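Local coordinates for uncharacterized protein (Bacteroides fragilis, PDB 3NNG) that is of unknown function but contains a calcium-bearing F5/8 type C domain, a fold that in many relatives binds carbohydrate or other surface ligands, at residues A[72-77]-A[154-159]; A[89-94]-A[147-152]. The protein carries 1 engineered substitution. One frame throughout, in Å; residues are numbered along the deposited sequence.

Interaction 1 of 2, residues A[72-77]-A[154-159]; sequences VTLTGF and INLYEK. Engineered in segment 154-159: Glu158 (natural residue Val).
Thr75 turns OG1 anti to its own backbone N (chi1 -171°), which leaves CG2 between N and the carbonyl carbon and presses that methyl against Tyr157, with CG2 3.6 Å from the tyrosine CB. Tyr157, whose CG stands beside its backbone N (chi1 -60°), brings its ring edge along the main chain of Gly76 and Phe77; CD1 lies 3.9 Å from Phe77 CA. Glycine suits position 76, because at its backbone angles a CB would collide with the preceding carbonyl oxygen.

The backbones join through Thr75 N to Tyr157 O (2.9 Å, nearly straight at 171°) and Tyr157 N to Gly76 O (3.0 Å). These bonds pair strands 71-79 and 148-159 as antiparallel neighbours in the beta-sandwich of an F5/8 type C (discoidin-like) domain. On the face that carries Leu156, Leu74 CD1 meets Leu156 CG at 3.7 Å, and Phe77 CB packs on Leu156 CD1; the branched leucines help cover this face.

Towards residues 72 and 73 the strands part and water takes over. One molecule links Thr73 N to OE1 of Glu158, an engineered residue whose OE2 forms a salt bridge with Arg70; another joins Thr73 O to Lys159 N. The bent Lys159 chain returns its NZ to Thr75 OG1 in a weak 3.5 Å hydrogen bond, while Tyr157 OH is hydrogen-bonded with Ser78 OG.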
# COMPACT_ATOMS: atom_id res chain seq x y z
N VAL A 72 -13.78 -0.77 -6.24
CA VAL A 72 -13.29 -1.41 -7.45
C VAL A 72 -13.22 -2.92 -7.31
O VAL A 72 -13.13 -3.47 -6.20
CB VAL A 72 -11.90 -0.88 -7.87
CG1 VAL A 72 -11.84 0.65 -7.80
CG2 VAL A 72 -10.80 -1.51 -7.01
N THR A 73 -13.25 -3.59 -8.44
CA THR A 73 -12.92 -4.99 -8.48
C THR A 73 -11.40 -5.08 -8.51
O THR A 73 -10.78 -4.89 -9.55
CB THR A 73 -13.60 -5.65 -9.68
OG1 THR A 73 -15.02 -5.56 -9.47
CG2 THR A 73 -13.20 -7.12 -9.79
N LEU A 74 -10.81 -5.35 -7.35
CA LEU A 74 -9.36 -5.22 -7.16
C LEU A 74 -8.57 -6.37 -7.76
O LEU A 74 -8.72 -7.51 -7.32
CB LEU A 74 -9.06 -5.12 -5.67
CG LEU A 74 -7.60 -4.96 -5.27
CD1 LEU A 74 -7.03 -3.71 -5.94
CD2 LEU A 74 -7.46 -4.88 -3.75
N THR A 75 -7.72 -6.07 -8.74
CA THR A 75 -6.92 -7.11 -9.40
C THR A 75 -5.50 -7.22 -8.84
O THR A 75 -4.81 -8.22 -9.05
CB THR A 75 -6.87 -6.92 -10.94
OG1 THR A 75 -6.26 -8.07 -11.54
CG2 THR A 75 -6.07 -5.68 -11.33
N GLY A 76 -5.06 -6.22 -8.10
CA GLY A 76 -3.75 -6.28 -7.48
C GLY A 76 -3.35 -4.92 -6.98
O GLY A 76 -4.14 -3.98 -7.06
N PHE A 77 -2.12 -4.80 -6.48
CA PHE A 77 -1.61 -3.50 -6.10
C PHE A 77 -0.12 -3.45 -6.38
O PHE A 77 0.50 -4.47 -6.75
CB PHE A 77 -1.90 -3.22 -4.62
CG PHE A 77 -1.11 -4.07 -3.69
CD1 PHE A 77 -1.50 -5.37 -3.40
CD2 PHE A 77 0.04 -3.58 -3.11
CE1 PHE A 77 -0.76 -6.17 -2.54
CE2 PHE A 77 0.80 -4.36 -2.26
CZ PHE A 77 0.40 -5.66 -1.97
N ILE A 154 2.03 3.87 -3.68
CA ILE A 154 1.21 2.68 -3.79
C ILE A 154 0.05 2.93 -4.75
O ILE A 154 -0.50 4.03 -4.82
CB ILE A 154 0.63 2.26 -2.44
CG1 ILE A 154 -0.07 0.90 -2.58
CG2 ILE A 154 -0.33 3.35 -1.89
CD1 ILE A 154 -0.38 0.25 -1.25
N ASN A 155 -0.30 1.90 -5.51
CA ASN A 155 -1.41 1.96 -6.44
C ASN A 155 -2.27 0.73 -6.31
O ASN A 155 -1.79 -0.33 -5.91
CB ASN A 155 -0.90 2.06 -7.87
CG ASN A 155 -0.45 3.45 -8.22
OD1 ASN A 155 -1.27 4.32 -8.54
ND2 ASN A 155 0.85 3.69 -8.15
N LEU A 156 -3.55 0.87 -6.63
CA LEU A 156 -4.43 -0.28 -6.72
C LEU A 156 -4.87 -0.38 -8.17
O LEU A 156 -5.00 0.64 -8.85
CB LEU A 156 -5.65 -0.12 -5.80
CG LEU A 156 -5.59 -0.66 -4.37
CD1 LEU A 156 -4.22 -0.47 -3.73
CD2 LEU A 156 -6.71 -0.03 -3.48
N TYR A 157 -5.11 -1.61 -8.65
CA TYR A 157 -5.43 -1.83 -10.06
C TYR A 157 -6.76 -2.55 -10.27
O TYR A 157 -7.20 -3.35 -9.42
CB TYR A 157 -4.31 -2.62 -10.75
CG TYR A 157 -2.98 -1.89 -10.70
CD1 TYR A 157 -2.10 -2.11 -9.66
CD2 TYR A 157 -2.64 -0.95 -11.67
CE1 TYR A 157 -0.88 -1.44 -9.60
CE2 TYR A 157 -1.44 -0.26 -11.61
CZ TYR A 157 -0.56 -0.51 -10.57
OH TYR A 157 0.65 0.16 -10.48
N GLU A 158 -7.38 -2.25 -11.40
CA GLU A 158 -8.61 -2.92 -11.83
C GLU A 158 -8.44 -3.26 -13.31
O GLU A 158 -7.59 -2.68 -13.99
CB GLU A 158 -9.80 -1.99 -11.62
CG GLU A 158 -9.80 -0.80 -12.57
CD GLU A 158 -10.84 0.24 -12.19
OE1 GLU A 158 -11.91 -0.14 -11.67
OE2 GLU A 158 -10.58 1.45 -12.42
N LYS A 159 -9.24 -4.21 -13.80
CA LYS A 159 -9.17 -4.60 -15.20
C LYS A 159 -9.79 -3.56 -16.10
O LYS A 159 -10.92 -3.11 -15.88
CB LYS A 159 -9.82 -5.97 -15.43
CG LYS A 159 -8.84 -7.12 -15.23
CD LYS A 159 -9.50 -8.48 -15.42
CE LYS A 159 -9.03 -9.47 -14.36
NZ LYS A 159 -7.55 -9.64 -14.33
O HOH W 1 -13.36 -2.21 -10.96
O HOH W 2 -11.00 -5.67 -12.26

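Interaction 2 of 2, residues A[89-94]-A[147-152]; sequences YNLRSA and NYTGFA. With CA (calcium ion), chain C.
A threonine side chain and a water make the polar links between Tyr89-Leu91 and the strand 148-151. Thr149 OG1 donates to Tyr89 O over 2.8 Å, the hydroxyl standing 27° out of the carbonyl plane. With OG1 anti to the backbone N (chi1 -168°), the hydroxyl reaches across to a main-chain carbonyl, a task for which the short, beta-branched threonine is well suited in a strand. The same oxygen receives a CA-H...O contact from Thr149 CA at 3.2 Å, so two donors of one residue converge on it.

One step further along, the chains are too far apart for a direct bond: Leu91 N and Gly150 O are 4.1 Å apart. A water fills the gap, accepting from Leu91 N at 2.9 Å and donating to Gly150 O at 2.8 Å, and thus satisfies both backbone groups.

At the other end, the Tyr89 ring offers its edge to Asn147, with CE1 3.3 Å from ND2 and the ring and amide planes 51° apart. Asn147 OD1 accepts a weak bond from Tyr148 N within its own segment. Tyr89 CD1 also packs against CB of Tyr148; a tyrosine suits this partly exposed margin because its ring carbons can pack while its hydroxyl tolerates water. Deeper in, Leu91 CD1 approaches the Phe151 ring obliquely at 4.3 Å.

Beyond Phe151, the carbonyl oxygen of Ala152 binds the calcium ion together with ligands from Leu41, Asp44, Glu46, Thr49 and Glu153. Phe151 meets Trp64 edge-to-face and also touches Trp51, Tyr148 lies on Phe52 of strand 51-54, and Leu91 leads into strand 93-100, which pairs with strand 124-144, the pairing interrupted by a classic beta bulge in which Arg92 and Ser93 both face Thr144.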
# COMPACT_ATOMS: atom_id res chain seq x y z
N TYR A 89 15.25 -0.27 4.51
CA TYR A 89 13.90 -0.05 5.06
C TYR A 89 12.76 -0.18 4.04
O TYR A 89 11.60 0.01 4.39
CB TYR A 89 13.82 1.28 5.80
CG TYR A 89 14.87 1.38 6.88
CD1 TYR A 89 14.86 0.49 7.96
CD2 TYR A 89 15.89 2.32 6.82
CE1 TYR A 89 15.81 0.55 8.94
CE2 TYR A 89 16.87 2.38 7.81
CZ TYR A 89 16.82 1.49 8.87
OH TYR A 89 17.75 1.52 9.88
N ASN A 90 13.09 -0.49 2.79
CA ASN A 90 12.04 -0.77 1.82
C ASN A 90 11.22 -1.98 2.28
O ASN A 90 11.73 -2.85 2.98
CB ASN A 90 12.64 -1.06 0.44
CG ASN A 90 13.29 0.15 -0.18
OD1 ASN A 90 14.07 0.02 -1.13
ND2 ASN A 90 12.98 1.35 0.33
N LEU A 91 9.95 -2.02 1.88
CA LEU A 91 9.02 -3.07 2.28
C LEU A 91 9.47 -4.42 1.76
O LEU A 91 9.79 -4.56 0.59
CB LEU A 91 7.64 -2.77 1.70
CG LEU A 91 6.34 -3.05 2.46
CD1 LEU A 91 5.22 -3.35 1.46
CD2 LEU A 91 6.45 -4.14 3.51
N ARG A 92 9.44 -5.43 2.63
CA ARG A 92 9.91 -6.77 2.31
C ARG A 92 8.73 -7.75 2.22
O ARG A 92 8.64 -8.55 1.28
CB ARG A 92 10.85 -7.23 3.41
CG ARG A 92 12.14 -7.82 2.96
CD ARG A 92 11.93 -8.91 1.94
NE ARG A 92 12.62 -8.54 0.71
CZ ARG A 92 13.92 -8.28 0.64
NH1 ARG A 92 14.67 -8.35 1.73
NH2 ARG A 92 14.46 -7.94 -0.52
N SER A 93 7.83 -7.70 3.20
CA SER A 93 6.65 -8.57 3.19
C SER A 93 5.43 -7.89 3.82
O SER A 93 5.55 -7.09 4.75
CB SER A 93 6.95 -9.89 3.91
OG SER A 93 7.34 -9.66 5.25
N ALA A 94 4.25 -8.22 3.31
CA ALA A 94 3.03 -7.59 3.80
C ALA A 94 1.87 -8.53 3.71
O ALA A 94 1.91 -9.52 2.97
CB ALA A 94 2.72 -6.30 3.01
N ASN A 147 11.43 -2.97 11.90
CA ASN A 147 11.93 -1.82 12.64
C ASN A 147 11.38 -0.50 12.09
O ASN A 147 10.78 0.29 12.83
CB ASN A 147 13.47 -1.80 12.75
CG ASN A 147 14.16 -1.94 11.40
OD1 ASN A 147 13.54 -2.25 10.38
ND2 ASN A 147 15.47 -1.69 11.39
N TYR A 148 11.59 -0.27 10.80
CA TYR A 148 11.05 0.90 10.12
C TYR A 148 10.78 0.51 8.68
O TYR A 148 11.51 -0.29 8.11
CB TYR A 148 12.04 2.07 10.16
CG TYR A 148 12.44 2.49 11.57
CD1 TYR A 148 13.53 1.89 12.20
CD2 TYR A 148 11.75 3.48 12.25
CE1 TYR A 148 13.91 2.26 13.47
CE2 TYR A 148 12.12 3.86 13.53
CZ TYR A 148 13.20 3.25 14.14
OH TYR A 148 13.58 3.61 15.41
N THR A 149 9.72 1.05 8.09
CA THR A 149 9.47 0.85 6.67
C THR A 149 8.46 1.88 6.14
O THR A 149 8.02 2.77 6.88
CB THR A 149 9.01 -0.63 6.39
OG1 THR A 149 9.05 -0.91 4.98
CG2 THR A 149 7.60 -0.90 6.92
N GLY A 150 8.10 1.74 4.87
CA GLY A 150 7.13 2.63 4.25
C GLY A 150 7.18 2.43 2.75
O GLY A 150 7.72 1.44 2.28
N PHE A 151 6.61 3.37 2.00
CA PHE A 151 6.70 3.32 0.54
C PHE A 151 6.31 4.65 -0.07
O PHE A 151 5.53 5.40 0.52
CB PHE A 151 5.89 2.16 -0.06
CG PHE A 151 4.52 1.98 0.55
CD1 PHE A 151 4.22 0.84 1.29
CD2 PHE A 151 3.52 2.92 0.36
CE1 PHE A 151 2.95 0.66 1.85
CE2 PHE A 151 2.26 2.76 0.90
CZ PHE A 151 1.97 1.62 1.66
N ALA A 152 6.88 4.96 -1.23
CA ALA A 152 6.75 6.30 -1.79
C ALA A 152 5.50 6.38 -2.63
O ALA A 152 4.88 7.42 -2.71
CB ALA A 152 7.97 6.66 -2.60
CA CA C . 4.95 9.84 -3.10
O HOH W 3 9.30 0.23 0.24

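Overall arrangement
Strand 148-159 is common to both contacts. Interaction 2 uses its beginning, where a loop leading into strand 93-100 meets it through threonine and water; interaction 1 uses its end, in antiparallel pairing with strand 71-79. Their centres are about 20 Å apart and lie on opposite sides of the chain's centre, and along the sequence interaction 2 is nested within the loop closed by interaction 1. The calcium site falls at the junction: Ala152, the last residue of 147-152, and Glu153, which follows it, both bind the ion, and the Ile154 side chain is about 8 Å from it.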